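Local coordinates for protein pyruvate kinase (Cryptosporidium parvum, PDB 4DRS) that probably catalyses the last step of glycolysis, in which phosphoenolpyruvate and ADP give pyruvate and ATP, at residues A[458-463]-A[469-474]; A[292-297]-A[330-335]; A[393-398]-A[412-417]; A[278-283]-A[314-319]. All coordinates share one frame; numbering follows the deposited sequence.

Interaction 1. Residues A[458-463]-A[469-474]. With SO4 (sulfate ion), chain D.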
loop_
_atom_site.group_PDB
_atom_site.type_symbol
_atom_site.label_atom_id
_atom_site.label_comp_id
_atom_site.label_asym_id
_atom_site.label_seq_id
_atom_site.Cartn_x
_atom_site.Cartn_y
_atom_site.Cartn_z
ATOM N N GLU A 458 -17.399 -8.828 38.425
ATOM C CA GLU A 458 -18.366 -8.246 37.481
ATOM C C GLU A 458 -17.677 -7.763 36.202
ATOM O O GLU A 458 -18.201 -7.940 35.105
ATOM C CB GLU A 458 -19.238 -7.147 38.133
ATOM C CG GLU A 458 -18.544 -5.833 38.482
ATOM C CD GLU A 458 -18.497 -4.821 37.330
ATOM O OE1 GLU A 458 -19.114 -5.051 36.258
ATOM O OE2 GLU A 458 -17.835 -3.770 37.503
ATOM N N VAL A 459 -16.492 -7.173 36.359
ATOM C CA VAL A 459 -15.671 -6.728 35.230
ATOM C C VAL A 459 -15.317 -7.906 34.321
ATOM O O VAL A 459 -15.445 -7.811 33.102
ATOM C CB VAL A 459 -14.397 -5.988 35.707
ATOM C CG1 VAL A 459 -13.404 -5.791 34.565
ATOM C CG2 VAL A 459 -14.768 -4.647 36.329
ATOM N N ALA A 460 -14.899 -9.018 34.919
ATOM C CA ALA A 460 -14.584 -10.224 34.159
ATOM C C ALA A 460 -15.784 -10.741 33.343
ATOM O O ALA A 460 -15.637 -11.082 32.170
ATOM C CB ALA A 460 -14.040 -11.306 35.079
ATOM N N ARG A 461 -16.966 -10.781 33.954
ATOM C CA ARG A 461 -18.166 -11.243 33.251
ATOM C C ARG A 461 -18.543 -10.302 32.115
ATOM O O ARG A 461 -19.017 -10.744 31.066
ATOM C CB ARG A 461 -19.355 -11.371 34.198
ATOM C CG ARG A 461 -19.228 -12.438 35.266
ATOM C CD ARG A 461 -20.430 -12.384 36.190
ATOM N NE ARG A 461 -19.980 -12.348 37.572
ATOM C CZ ARG A 461 -20.268 -11.398 38.452
ATOM N NH1 ARG A 461 -21.053 -10.377 38.142
ATOM N NH2 ARG A 461 -19.770 -11.494 39.669
ATOM N N GLY A 462 -18.340 -9.007 32.338
ATOM C CA GLY A 462 -18.634 -7.998 31.336
ATOM C C GLY A 462 -17.795 -8.193 30.091
ATOM O O GLY A 462 -18.246 -7.911 28.979
ATOM N N LEU A 463 -16.578 -8.696 30.282
ATOM C CA LEU A 463 -15.627 -8.884 29.190
ATOM C C LEU A 463 -15.879 -10.145 28.359
ATOM O O LEU A 463 -15.148 -10.421 27.401
ATOM C CB LEU A 463 -14.196 -8.889 29.729
ATOM C CG LEU A 463 -13.581 -7.545 30.135
ATOM C CD1 LEU A 463 -12.289 -7.776 30.900
ATOM C CD2 LEU A 463 -13.338 -6.636 28.934
ATOM N N VAL A 469 -10.602 -12.060 24.671
ATOM C CA VAL A 469 -10.313 -11.690 26.051
ATOM C C VAL A 469 -10.580 -12.849 27.012
ATOM O O VAL A 469 -11.700 -13.349 27.122
ATOM C CB VAL A 469 -11.086 -10.420 26.491
ATOM C CG1 VAL A 469 -10.731 -10.038 27.920
ATOM C CG2 VAL A 469 -10.792 -9.255 25.555
ATOM N N LYS A 470 -9.527 -13.283 27.690
ATOM C CA LYS A 470 -9.643 -14.229 28.789
ATOM C C LYS A 470 -9.381 -13.437 30.066
ATOM O O LYS A 470 -8.596 -12.488 30.050
ATOM C CB LYS A 470 -8.639 -15.373 28.621
ATOM C CG LYS A 470 -8.649 -16.390 29.756
ATOM C CD LYS A 470 -7.706 -17.557 29.496
ATOM C CE LYS A 470 -7.783 -18.597 30.608
ATOM N NZ LYS A 470 -9.033 -19.412 30.594
ATOM N N THR A 471 -10.035 -13.811 31.162
ATOM C CA THR A 471 -9.926 -13.041 32.401
ATOM C C THR A 471 -9.377 -13.834 33.592
ATOM O O THR A 471 -9.721 -15.001 33.790
ATOM C CB THR A 471 -11.282 -12.433 32.801
ATOM O OG1 THR A 471 -12.247 -13.483 32.943
ATOM C CG2 THR A 471 -11.771 -11.438 31.753
ATOM N N TYR A 472 -8.515 -13.189 34.376
ATOM C CA TYR A 472 -8.085 -13.723 35.666
ATOM C C TYR A 472 -8.615 -12.830 36.775
ATOM O O TYR A 472 -8.274 -11.646 36.839
ATOM C CB TYR A 472 -6.555 -13.814 35.771
ATOM C CG TYR A 472 -5.872 -14.811 34.843
ATOM C CD1 TYR A 472 -4.494 -14.740 34.625
ATOM C CD2 TYR A 472 -6.589 -15.819 34.186
ATOM C CE1 TYR A 472 -3.851 -15.639 33.789
ATOM C CE2 TYR A 472 -5.952 -16.720 33.344
ATOM C CZ TYR A 472 -4.584 -16.621 33.150
ATOM O OH TYR A 472 -3.934 -17.503 32.321
ATOM N N VAL A 473 -9.461 -13.396 37.634
ATOM C CA VAL A 473 -10.001 -12.672 38.781
ATOM C C VAL A 473 -9.088 -12.857 39.991
ATOM O O VAL A 473 -8.756 -13.985 40.363
ATOM C CB VAL A 473 -11.437 -13.122 39.135
ATOM C CG1 VAL A 473 -11.973 -12.326 40.317
ATOM C CG2 VAL A 473 -12.358 -12.974 37.934
ATOM N N LEU A 474 -8.687 -11.745 40.598
ATOM C CA LEU A 474 -7.757 -11.777 41.721
ATOM C C LEU A 474 -8.352 -11.162 42.986
ATOM O O LEU A 474 -9.335 -10.417 42.926
ATOM C CB LEU A 474 -6.448 -11.075 41.345
ATOM C CG LEU A 474 -5.680 -11.666 40.154
ATOM C CD1 LEU A 474 -4.583 -10.724 39.688
ATOM C CD2 LEU A 474 -5.103 -13.035 40.488
HETATM S S SO4 D . -12.152 -17.299 30.639
HETATM O O1 SO4 D . -11.100 -17.777 31.563
HETATM O O2 SO4 D . -11.736 -17.529 29.237
HETATM O O3 SO4 D . -13.394 -18.065 30.913
HETATM O O4 SO4 D . -12.368 -15.849 30.867
#
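Thr-471 OG1 rests 3.5 Å from the methyl CB of Ala-460 and also donates a hydrogen bond to a sulfate ion. The sulfate probably came from the crystallisation liquor. The first torsion of Thr-471 (chi1 58°) sets OG1 between its own backbone N and carbonyl carbon. Hydroxyl and amide can then reach the same sulfate oxygen. Thr-471 N lies 3.1 Å from sulfate O4, with an N-H...O angle of 159°. Lys-470 turns its CB away from the helix, and the bend at its last torsion brings NZ within 2.8 Å of sulfate O1. The contact belongs to a beta-alpha-beta unit of the C-terminal alpha/beta domain. Helix 457-462 makes the crossover from strand 449-454 to strand 469-473, an outermost strand of the sheet within this chain. Thr-103 N and Lys-464 NZ also bind the sulfate, and Thr-103 OG1 is hydrogen-bonded to Thr-471 OG1. The ion therefore sits where the barrel domain meets this unit. No hydrogen bond joins the two segments directly, and the rest of the contact is packing. Val-473 CG2 lies 3.7 Å from the CB of Ala-460. Further along the segment, CD1 of Leu-463 meets Thr-471 CG2 at 3.8 Å. The same Leu-463 CD1 meets Val-469 CG1 at 4.1 Å, and Leu-463 also packs on Ala-452 and Ala-438.

Interaction 2. Residues A[292-297]-A[330-335]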
loop_
_atom_site.group_PDB
_atom_site.type_symbol
_atom_site.label_atom_id
_atom_site.label_comp_id
_atom_site.label_asym_id
_atom_site.label_seq_id
_atom_site.Cartn_x
_atom_site.Cartn_y
_atom_site.Cartn_z
ATOM N N VAL A 292 -27.118 -8.412 16.123
ATOM C CA VAL A 292 -27.826 -8.552 14.863
ATOM C C VAL A 292 -28.613 -9.855 14.916
ATOM O O VAL A 292 -28.025 -10.938 14.990
ATOM C CB VAL A 292 -26.860 -8.560 13.662
ATOM C CG1 VAL A 292 -27.632 -8.725 12.361
ATOM C CG2 VAL A 292 -26.036 -7.279 13.642
ATOM N N ALA A 293 -29.940 -9.736 14.898
ATOM C CA ALA A 293 -30.831 -10.888 15.047
ATOM C C ALA A 293 -31.945 -10.925 13.999
ATOM O O ALA A 293 -32.227 -9.923 13.341
ATOM C CB ALA A 293 -31.417 -10.928 16.455
ATOM N N ARG A 294 -32.578 -12.092 13.877
ATOM C CA ARG A 294 -33.588 -12.378 12.852
ATOM C C ARG A 294 -34.748 -11.371 12.849
ATOM O O ARG A 294 -34.978 -10.688 11.846
ATOM C CB ARG A 294 -34.095 -13.821 13.014
ATOM C CG ARG A 294 -34.537 -14.500 11.725
ATOM C CD ARG A 294 -33.997 -15.925 11.630
ATOM N NE ARG A 294 -34.413 -16.606 10.399
ATOM C CZ ARG A 294 -33.867 -17.722 9.919
ATOM N NH1 ARG A 294 -32.861 -18.313 10.549
ATOM N NH2 ARG A 294 -34.330 -18.251 8.796
ATOM N N GLY A 295 -35.459 -11.280 13.972
ATOM C CA GLY A 295 -36.579 -10.348 14.130
ATOM C C GLY A 295 -37.540 -10.288 12.954
ATOM O O GLY A 295 -37.935 -11.319 12.407
ATOM N N ASP A 296 -37.905 -9.068 12.566
ATOM C CA ASP A 296 -38.835 -8.828 11.466
ATOM C C ASP A 296 -38.144 -8.446 10.160
ATOM O O ASP A 296 -38.786 -8.415 9.108
ATOM C CB ASP A 296 -39.829 -7.723 11.841
ATOM C CG ASP A 296 -40.880 -8.190 12.824
ATOM O OD1 ASP A 296 -41.151 -9.412 12.881
ATOM O OD2 ASP A 296 -41.444 -7.329 13.535
ATOM N N LEU A 297 -36.845 -8.155 10.237
ATOM C CA LEU A 297 -36.070 -7.643 9.102
ATOM C C LEU A 297 -36.347 -8.376 7.785
ATOM O O LEU A 297 -36.541 -7.738 6.745
ATOM C CB LEU A 297 -34.571 -7.657 9.425
ATOM C CG LEU A 297 -33.627 -6.907 8.477
ATOM C CD1 LEU A 297 -34.046 -5.453 8.299
ATOM C CD2 LEU A 297 -32.191 -7.003 8.971
ATOM N N MET A 330 -27.820 -19.814 13.686
ATOM C CA MET A 330 -26.946 -20.300 12.619
ATOM C C MET A 330 -26.974 -21.816 12.398
ATOM O O MET A 330 -26.729 -22.277 11.283
ATOM C CB MET A 330 -25.510 -19.816 12.840
ATOM C CG MET A 330 -25.320 -18.321 12.635
ATOM S SD MET A 330 -25.929 -17.322 14.004
ATOM C CE MET A 330 -24.530 -17.446 15.117
ATOM N N LEU A 331 -27.277 -22.582 13.444
ATOM C CA LEU A 331 -27.238 -24.047 13.347
ATOM C C LEU A 331 -28.618 -24.704 13.505
ATOM O O LEU A 331 -28.802 -25.591 14.341
ATOM C CB LEU A 331 -26.219 -24.634 14.342
ATOM C CG LEU A 331 -24.786 -24.074 14.405
ATOM C CD1 LEU A 331 -24.006 -24.727 15.534
ATOM C CD2 LEU A 331 -24.033 -24.228 13.089
ATOM N N GLU A 332 -29.573 -24.272 12.680
ATOM C CA GLU A 332 -30.946 -24.804 12.690
ATOM C C GLU A 332 -31.006 -26.328 12.647
ATOM O O GLU A 332 -31.701 -26.946 13.453
ATOM C CB GLU A 332 -31.754 -24.243 11.515
ATOM C CG GLU A 332 -32.231 -22.809 11.685
ATOM C CD GLU A 332 -32.873 -22.257 10.427
ATOM O OE1 GLU A 332 -32.244 -22.328 9.351
ATOM O OE2 GLU A 332 -34.007 -21.741 10.514
ATOM N N SER A 333 -30.270 -26.919 11.707
ATOM C CA SER A 333 -30.251 -28.367 11.491
ATOM C C SER A 333 -29.804 -29.179 12.710
ATOM O O SER A 333 -29.948 -30.401 12.729
ATOM C CB SER A 333 -29.375 -28.711 10.279
ATOM O OG SER A 333 -29.101 -30.101 10.203
ATOM N N MET A 334 -29.277 -28.498 13.725
ATOM C CA MET A 334 -28.746 -29.174 14.910
ATOM C C MET A 334 -29.738 -29.240 16.079
ATOM O O MET A 334 -29.349 -29.446 17.235
ATOM C CB MET A 334 -27.411 -28.553 15.333
ATOM C CG MET A 334 -26.339 -28.663 14.260
ATOM S SD MET A 334 -24.671 -28.346 14.859
ATOM C CE MET A 334 -24.303 -29.901 15.671
ATOM N N ILE A 335 -31.019 -29.067 15.761
ATOM C CA ILE A 335 -32.108 -29.294 16.709
ATOM C C ILE A 335 -32.609 -30.730 16.533
ATOM O O ILE A 335 -33.190 -31.317 17.450
ATOM C CB ILE A 335 -33.259 -28.275 16.506
ATOM C CG1 ILE A 335 -32.744 -26.841 16.685
ATOM C CG2 ILE A 335 -34.418 -28.544 17.462
ATOM C CD1 ILE A 335 -33.709 -25.762 16.235
#
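Arg-294 meets Glu-332 across the contact. Val-292 comes first, still in strand 289-293, and its backbone is bonded to Val-325 and Ala-327 of the next strand. Ala-293 leads on to Arg-294, the one residue of this segment that touches 330-335. The arginine chain bends at chi2 (135°), far from a staggered value, and then runs straight to the guanidinium. Arg-294 NH1 stands 3.6 Å from Glu-332 OE2, a long salt bridge. Arg-294 NH2 is 3.9 Å from Glu-332 OE2. The guanidinium and carboxylate planes are 49° apart, and the two side chains meet nearly perpendicular. A stronger partner of NH1 is the carbonyl oxygen of Thr-328, to which it is hydrogen-bonded. The setting is the TIM barrel: 292-297 begins in the sixth strand and runs on into the loop beyond it, and 330-335 lies in the loop after the seventh. The Arg-294 side chain is about 9 Å from that of Arg-74, an ADP-binding residue, though no ADP is bound to this chain. Gly-295 then turns the chain with a positive phi (44°). Asp-296 continues it, with a backbone bond to Glu-272. From the other segment, Glu-332 is extended beyond CG, which carries its carboxylate out to the arginine. A second subunit closes on both side chains. Thr-341 of that subunit packs on Arg-294 and makes a weak hydrogen bond to Glu-332 OE1. Arg-342 of the second subunit brings NH1 close to Arg-294 NE, and the Glu-332 carboxylate may offset these like charges.

Interaction 3. Residues A[393-398]-A[412-417]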
loop_
_atom_site.group_PDB
_atom_site.type_symbol
_atom_site.label_atom_id
_atom_site.label_comp_id
_atom_site.label_asym_id
_atom_site.label_seq_id
_atom_site.Cartn_x
_atom_site.Cartn_y
_atom_site.Cartn_z
ATOM N N VAL A 393 -2.608 -6.988 8.550
ATOM C CA VAL A 393 -3.484 -6.245 7.640
ATOM C C VAL A 393 -4.723 -5.740 8.372
ATOM O O VAL A 393 -5.104 -4.573 8.226
ATOM C CB VAL A 393 -3.873 -7.079 6.391
ATOM C CG1 VAL A 393 -5.036 -6.440 5.637
ATOM C CG2 VAL A 393 -2.675 -7.242 5.467
ATOM N N LEU A 394 -5.334 -6.612 9.169
ATOM C CA LEU A 394 -6.510 -6.244 9.953
ATOM C C LEU A 394 -6.196 -5.089 10.905
ATOM O O LEU A 394 -6.989 -4.151 11.033
ATOM C CB LEU A 394 -7.059 -7.459 10.718
ATOM C CG LEU A 394 -8.313 -7.295 11.590
ATOM C CD1 LEU A 394 -9.492 -6.721 10.808
ATOM C CD2 LEU A 394 -8.683 -8.626 12.224
ATOM N N TYR A 395 -5.034 -5.159 11.553
ATOM C CA TYR A 395 -4.605 -4.115 12.478
ATOM C C TYR A 395 -4.512 -2.748 11.809
ATOM O O TYR A 395 -5.025 -1.762 12.335
ATOM C CB TYR A 395 -3.261 -4.457 13.131
ATOM C CG TYR A 395 -2.735 -3.324 13.986
ATOM C CD1 TYR A 395 -3.377 -2.978 15.178
ATOM C CD2 TYR A 395 -1.626 -2.573 13.590
ATOM C CE1 TYR A 395 -2.918 -1.933 15.963
ATOM C CE2 TYR A 395 -1.157 -1.522 14.369
ATOM C CZ TYR A 395 -1.809 -1.208 15.555
ATOM O OH TYR A 395 -1.361 -0.172 16.347
ATOM N N HIS A 396 -3.853 -2.696 10.653
ATOM C CA HIS A 396 -3.660 -1.435 9.944
ATOM C C HIS A 396 -4.950 -0.848 9.452
ATOM O O HIS A 396 -5.119 0.370 9.465
ATOM C CB HIS A 396 -2.640 -1.582 8.815
ATOM C CG HIS A 396 -1.225 -1.796 9.305
ATOM N ND1 HIS A 396 -0.567 -0.877 10.040
ATOM C CD2 HIS A 396 -0.349 -2.870 9.146
ATOM C CE1 HIS A 396 0.663 -1.338 10.339
ATOM N NE2 HIS A 396 0.796 -2.559 9.791
ATOM N N ALA A 397 -5.880 -1.706 9.036
ATOM C CA ALA A 397 -7.208 -1.266 8.603
ATOM C C ALA A 397 -7.948 -0.527 9.726
ATOM O O ALA A 397 -8.417 0.599 9.530
ATOM C CB ALA A 397 -8.027 -2.446 8.094
ATOM N N ILE A 398 -8.025 -1.153 10.901
ATOM C CA ILE A 398 -8.675 -0.547 12.067
ATOM C C ILE A 398 -7.936 0.710 12.535
ATOM O O ILE A 398 -8.560 1.738 12.789
ATOM C CB ILE A 398 -8.835 -1.551 13.235
ATOM C CG1 ILE A 398 -9.665 -2.761 12.796
ATOM C CG2 ILE A 398 -9.494 -0.885 14.435
ATOM C CD1 ILE A 398 -9.457 -4.000 13.646
ATOM N N ILE A 412 -2.161 3.599 24.293
ATOM C CA ILE A 412 -1.455 2.511 24.977
ATOM C C ILE A 412 -1.884 1.158 24.405
ATOM O O ILE A 412 -1.042 0.281 24.176
ATOM C CB ILE A 412 -1.679 2.541 26.510
ATOM C CG1 ILE A 412 -1.181 3.862 27.125
ATOM C CG2 ILE A 412 -1.010 1.351 27.190
ATOM C CD1 ILE A 412 0.325 4.055 27.138
ATOM N N ALA A 413 -3.187 1.005 24.162
ATOM C CA ALA A 413 -3.747 -0.224 23.597
ATOM C C ALA A 413 -3.135 -0.564 22.241
ATOM O O ALA A 413 -2.705 -1.699 22.026
ATOM C CB ALA A 413 -5.262 -0.127 23.488
ATOM N N CYS A 414 -3.093 0.420 21.342
ATOM C CA CYS A 414 -2.475 0.259 20.018
ATOM C C CYS A 414 -1.013 -0.127 20.087
ATOM O O CYS A 414 -0.561 -0.997 19.347
ATOM C CB CYS A 414 -2.566 1.554 19.219
ATOM S SG CYS A 414 -4.227 1.898 18.667
ATOM N N SER A 415 -0.274 0.548 20.960
ATOM C CA SER A 415 1.144 0.284 21.107
ATOM C C SER A 415 1.410 -1.115 21.652
ATOM O O SER A 415 2.398 -1.742 21.277
ATOM C CB SER A 415 1.799 1.360 21.967
ATOM O OG SER A 415 1.816 2.586 21.253
ATOM N N ALA A 416 0.516 -1.601 22.516
ATOM C CA ALA A 416 0.598 -2.964 23.036
ATOM C C ALA A 416 0.478 -3.980 21.909
ATOM O O ALA A 416 1.255 -4.935 21.845
ATOM C CB ALA A 416 -0.477 -3.206 24.084
ATOM N N VAL A 417 -0.484 -3.757 21.016
ATOM C CA VAL A 417 -0.709 -4.641 19.873
ATOM C C VAL A 417 0.460 -4.589 18.885
ATOM O O VAL A 417 0.876 -5.629 18.365
ATOM C CB VAL A 417 -2.042 -4.334 19.155
ATOM C CG1 VAL A 417 -2.199 -5.190 17.904
ATOM C CG2 VAL A 417 -3.219 -4.566 20.096
#
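Tyr-395 spans the distance from one helix to the other and meets Val-417 along the CD1-CE1 side of its ring and Cys-414 with its OH. Its CG stands anti to the backbone N (chi1 174°), and this points the ring toward helix 408-422. The CA atoms of Tyr-395 and Val-417 are 8.4 Å apart. Val-417 has CG1 in the same relation to its own backbone N (chi1 175°). Val-417 CG1 lies 3.7 Å from Tyr-395 CD1 and 3.9 Å from Tyr-395 CE1. The tyrosine and valine side chains run antiparallel to one another. At the end of the ring, Tyr-395 OH is 3.6 Å from Cys-414 CB. Tyr-395 OH also lies 3.2 Å from Cys-414 O, but the hydroxyl is hydrogen-bonded to OE2 of Glu-418 of the third subunit. Helix 408-422 leads into strand 427-431 of the C-terminal alpha/beta domain, and helix 391-401 packs beside it. Helix 408-422 also takes part in the subunit interface, where Ser-415, whose CB points away from helix 391-401, is hydrogen-bonded through OG to Ser-419 OG of the third subunit. Within the chain, the ring of His-399 meets that of Tyr-395 with the planes at about 25°. Tyr-444 packs on both Tyr-395 and Cys-414. Ile-441, from helix 436-443, touches Val-417.

Interaction 4. Residues A[278-283]-A[314-319]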
loop_
_atom_site.group_PDB
_atom_site.type_symbol
_atom_site.label_atom_id
_atom_site.label_comp_id
_atom_site.label_asym_id
_atom_site.label_seq_id
_atom_site.Cartn_x
_atom_site.Cartn_y
_atom_site.Cartn_z
ATOM N N ILE A 278 -32.142 1.773 9.914
ATOM C CA ILE A 278 -32.129 3.193 9.547
ATOM C C ILE A 278 -31.450 4.036 10.634
ATOM O O ILE A 278 -30.631 4.906 10.331
ATOM C CB ILE A 278 -33.561 3.716 9.252
ATOM C CG1 ILE A 278 -34.101 3.103 7.954
ATOM C CG2 ILE A 278 -33.603 5.242 9.167
ATOM C CD1 ILE A 278 -35.597 3.266 7.771
ATOM N N ASN A 279 -31.776 3.760 11.894
ATOM C CA ASN A 279 -31.225 4.523 13.011
ATOM C C ASN A 279 -30.000 3.887 13.669
ATOM O O ASN A 279 -29.631 4.260 14.788
ATOM C CB ASN A 279 -32.310 4.786 14.056
ATOM C CG ASN A 279 -33.383 5.726 13.551
ATOM O OD1 ASN A 279 -33.105 6.874 13.210
ATOM N ND2 ASN A 279 -34.616 5.243 13.499
ATOM N N PHE A 280 -29.360 2.957 12.959
ATOM C CA PHE A 280 -28.255 2.183 13.514
ATOM C C PHE A 280 -27.199 3.031 14.212
ATOM O O PHE A 280 -26.857 2.760 15.358
ATOM C CB PHE A 280 -27.594 1.285 12.461
ATOM C CG PHE A 280 -26.426 0.510 12.997
ATOM C CD1 PHE A 280 -26.628 -0.638 13.766
ATOM C CD2 PHE A 280 -25.125 0.945 12.781
ATOM C CE1 PHE A 280 -25.555 -1.341 14.284
ATOM C CE2 PHE A 280 -24.049 0.243 13.300
ATOM C CZ PHE A 280 -24.262 -0.900 14.050
ATOM N N ASP A 281 -26.688 4.046 13.519
ATOM C CA ASP A 281 -25.592 4.873 14.033
ATOM C C ASP A 281 -25.887 5.440 15.416
ATOM O O ASP A 281 -25.056 5.363 16.314
ATOM C CB ASP A 281 -25.258 6.000 13.051
ATOM C CG ASP A 281 -24.602 5.491 11.779
ATOM O OD1 ASP A 281 -23.748 4.576 11.855
ATOM O OD2 ASP A 281 -24.940 6.012 10.697
ATOM N N SER A 282 -27.086 5.992 15.569
ATOM C CA SER A 282 -27.562 6.528 16.833
ATOM C C SER A 282 -27.616 5.433 17.911
ATOM O O SER A 282 -27.113 5.616 19.021
ATOM C CB SER A 282 -28.937 7.167 16.616
ATOM O OG SER A 282 -29.585 7.465 17.838
ATOM N N ILE A 283 -28.205 4.293 17.560
ATOM C CA ILE A 283 -28.348 3.170 18.477
ATOM C C ILE A 283 -26.980 2.629 18.913
ATOM O O ILE A 283 -26.717 2.473 20.111
ATOM C CB ILE A 283 -29.213 2.052 17.855
ATOM C CG1 ILE A 283 -30.621 2.581 17.560
ATOM C CG2 ILE A 283 -29.268 0.839 18.774
ATOM C CD1 ILE A 283 -31.407 1.769 16.556
ATOM N N ILE A 314 -21.697 -4.935 11.284
ATOM C CA ILE A 314 -20.513 -5.508 11.921
ATOM C C ILE A 314 -19.290 -4.601 11.746
ATOM O O ILE A 314 -18.601 -4.300 12.722
ATOM C CB ILE A 314 -20.230 -6.950 11.432
ATOM C CG1 ILE A 314 -21.333 -7.899 11.919
ATOM C CG2 ILE A 314 -18.869 -7.428 11.921
ATOM C CD1 ILE A 314 -21.251 -9.303 11.353
ATOM N N SER A 315 -19.038 -4.151 10.514
ATOM C CA SER A 315 -17.912 -3.251 10.225
ATOM C C SER A 315 -17.981 -1.964 11.035
ATOM O O SER A 315 -16.973 -1.524 11.596
ATOM C CB SER A 315 -17.857 -2.907 8.738
ATOM O OG SER A 315 -17.405 -4.015 7.987
ATOM N N LYS A 316 -19.169 -1.368 11.089
ATOM C CA LYS A 316 -19.389 -0.149 11.863
ATOM C C LYS A 316 -19.127 -0.343 13.362
ATOM O O LYS A 316 -18.561 0.542 14.008
ATOM C CB LYS A 316 -20.799 0.401 11.627
ATOM C CG LYS A 316 -20.993 0.997 10.245
ATOM C CD LYS A 316 -22.392 1.557 10.083
ATOM C CE LYS A 316 -22.441 2.568 8.950
ATOM N NZ LYS A 316 -23.591 3.496 9.118
ATOM N N CYS A 317 -19.521 -1.498 13.902
ATOM C CA CYS A 317 -19.229 -1.831 15.299
ATOM C C CYS A 317 -17.735 -2.019 15.536
ATOM O O CYS A 317 -17.219 -1.619 16.583
ATOM C CB CYS A 317 -19.994 -3.075 15.745
ATOM S SG CYS A 317 -21.778 -2.825 15.877
ATOM N N ASN A 318 -17.049 -2.626 14.565
ATOM C CA ASN A 318 -15.595 -2.790 14.633
ATOM C C ASN A 318 -14.870 -1.438 14.700
ATOM O O ASN A 318 -13.971 -1.250 15.523
ATOM C CB ASN A 318 -15.070 -3.605 13.444
ATOM C CG ASN A 318 -15.475 -5.078 13.492
ATOM O OD1 ASN A 318 -15.181 -5.825 12.561
ATOM N ND2 ASN A 318 -16.143 -5.502 14.564
ATOM N N VAL A 319 -15.278 -0.509 13.835
ATOM C CA VAL A 319 -14.698 0.841 13.781
ATOM C C VAL A 319 -14.988 1.628 15.063
ATOM O O VAL A 319 -14.124 2.357 15.564
ATOM C CB VAL A 319 -15.199 1.626 12.539
ATOM C CG1 VAL A 319 -14.815 3.099 12.616
ATOM C CG2 VAL A 319 -14.663 1.007 11.251
#
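The CA atoms of Asp-281 and Lys-316 are the nearest pair across the segments, 8.3 Å apart. The segments lie on two helices of the TIM barrel's outer layer. Helix 280-286 leads into strand 289-293, and helix 306-320 follows that strand. Phe-280, near the start of its helix, points toward the second helix. Its CG is anti to the backbone N (chi1 178°), which lays the ring between the two helices. Lys-316 runs alongside the ring in the opposite direction. Lys-316 CB lies 3.7 Å from Phe-280 CE2, and the lysine CD also touches that atom. Cys-317 comes in at the ring edge. Cys-317 SG is 3.6 Å from Phe-280 CZ. It lies 86° off the ring normal. This is a sulfur-aromatic contact. Phe-280 and Cys-317 both rest on Ile-290 of strand 289-293, so the apolar part of the contact continues into the barrel wall. Cys-26 of the second subunit also packs on Lys-316; Cys-26 forms an interchain disulfide with Cys-312. Toward the solvent the contact becomes polar. The extended chain of Lys-316 passes the ring and reaches Asp-281. The lysine comes in roughly square to the aspartate side chain, and the two form a salt bridge. Lys-316 NZ is 2.9 Å from Asp-281 OD1, which it meets on the syn side, 18° out of the carboxylate plane. A second, weak bond of 3.3 Å runs from Lys-316 NZ to Asp-281 OD2.

In the fold
Interactions 2 and 4 lie in the TIM barrel, and interaction 1 in the C-terminal alpha/beta domain. Along the chain, interactions 4 and 2 interleave, then come interaction 3 and interaction 1. Interactions 2 and 4 share a run of chain: helix 280-286 leads directly into strand 289-293. Their centres are 21 Å apart, but their nearest atoms are only about 5 Å apart. Interaction 3 also comes within about 5 Å of interaction 4, nearest atoms, so helix 306-320 of the barrel lies close to helix 391-401. Interactions 2 and 3 have centres 33 Å apart. Interactions 2 and 4 meet the second subunit and interaction 3 the third, so different parts of the chain serve different interfaces of the tetramer.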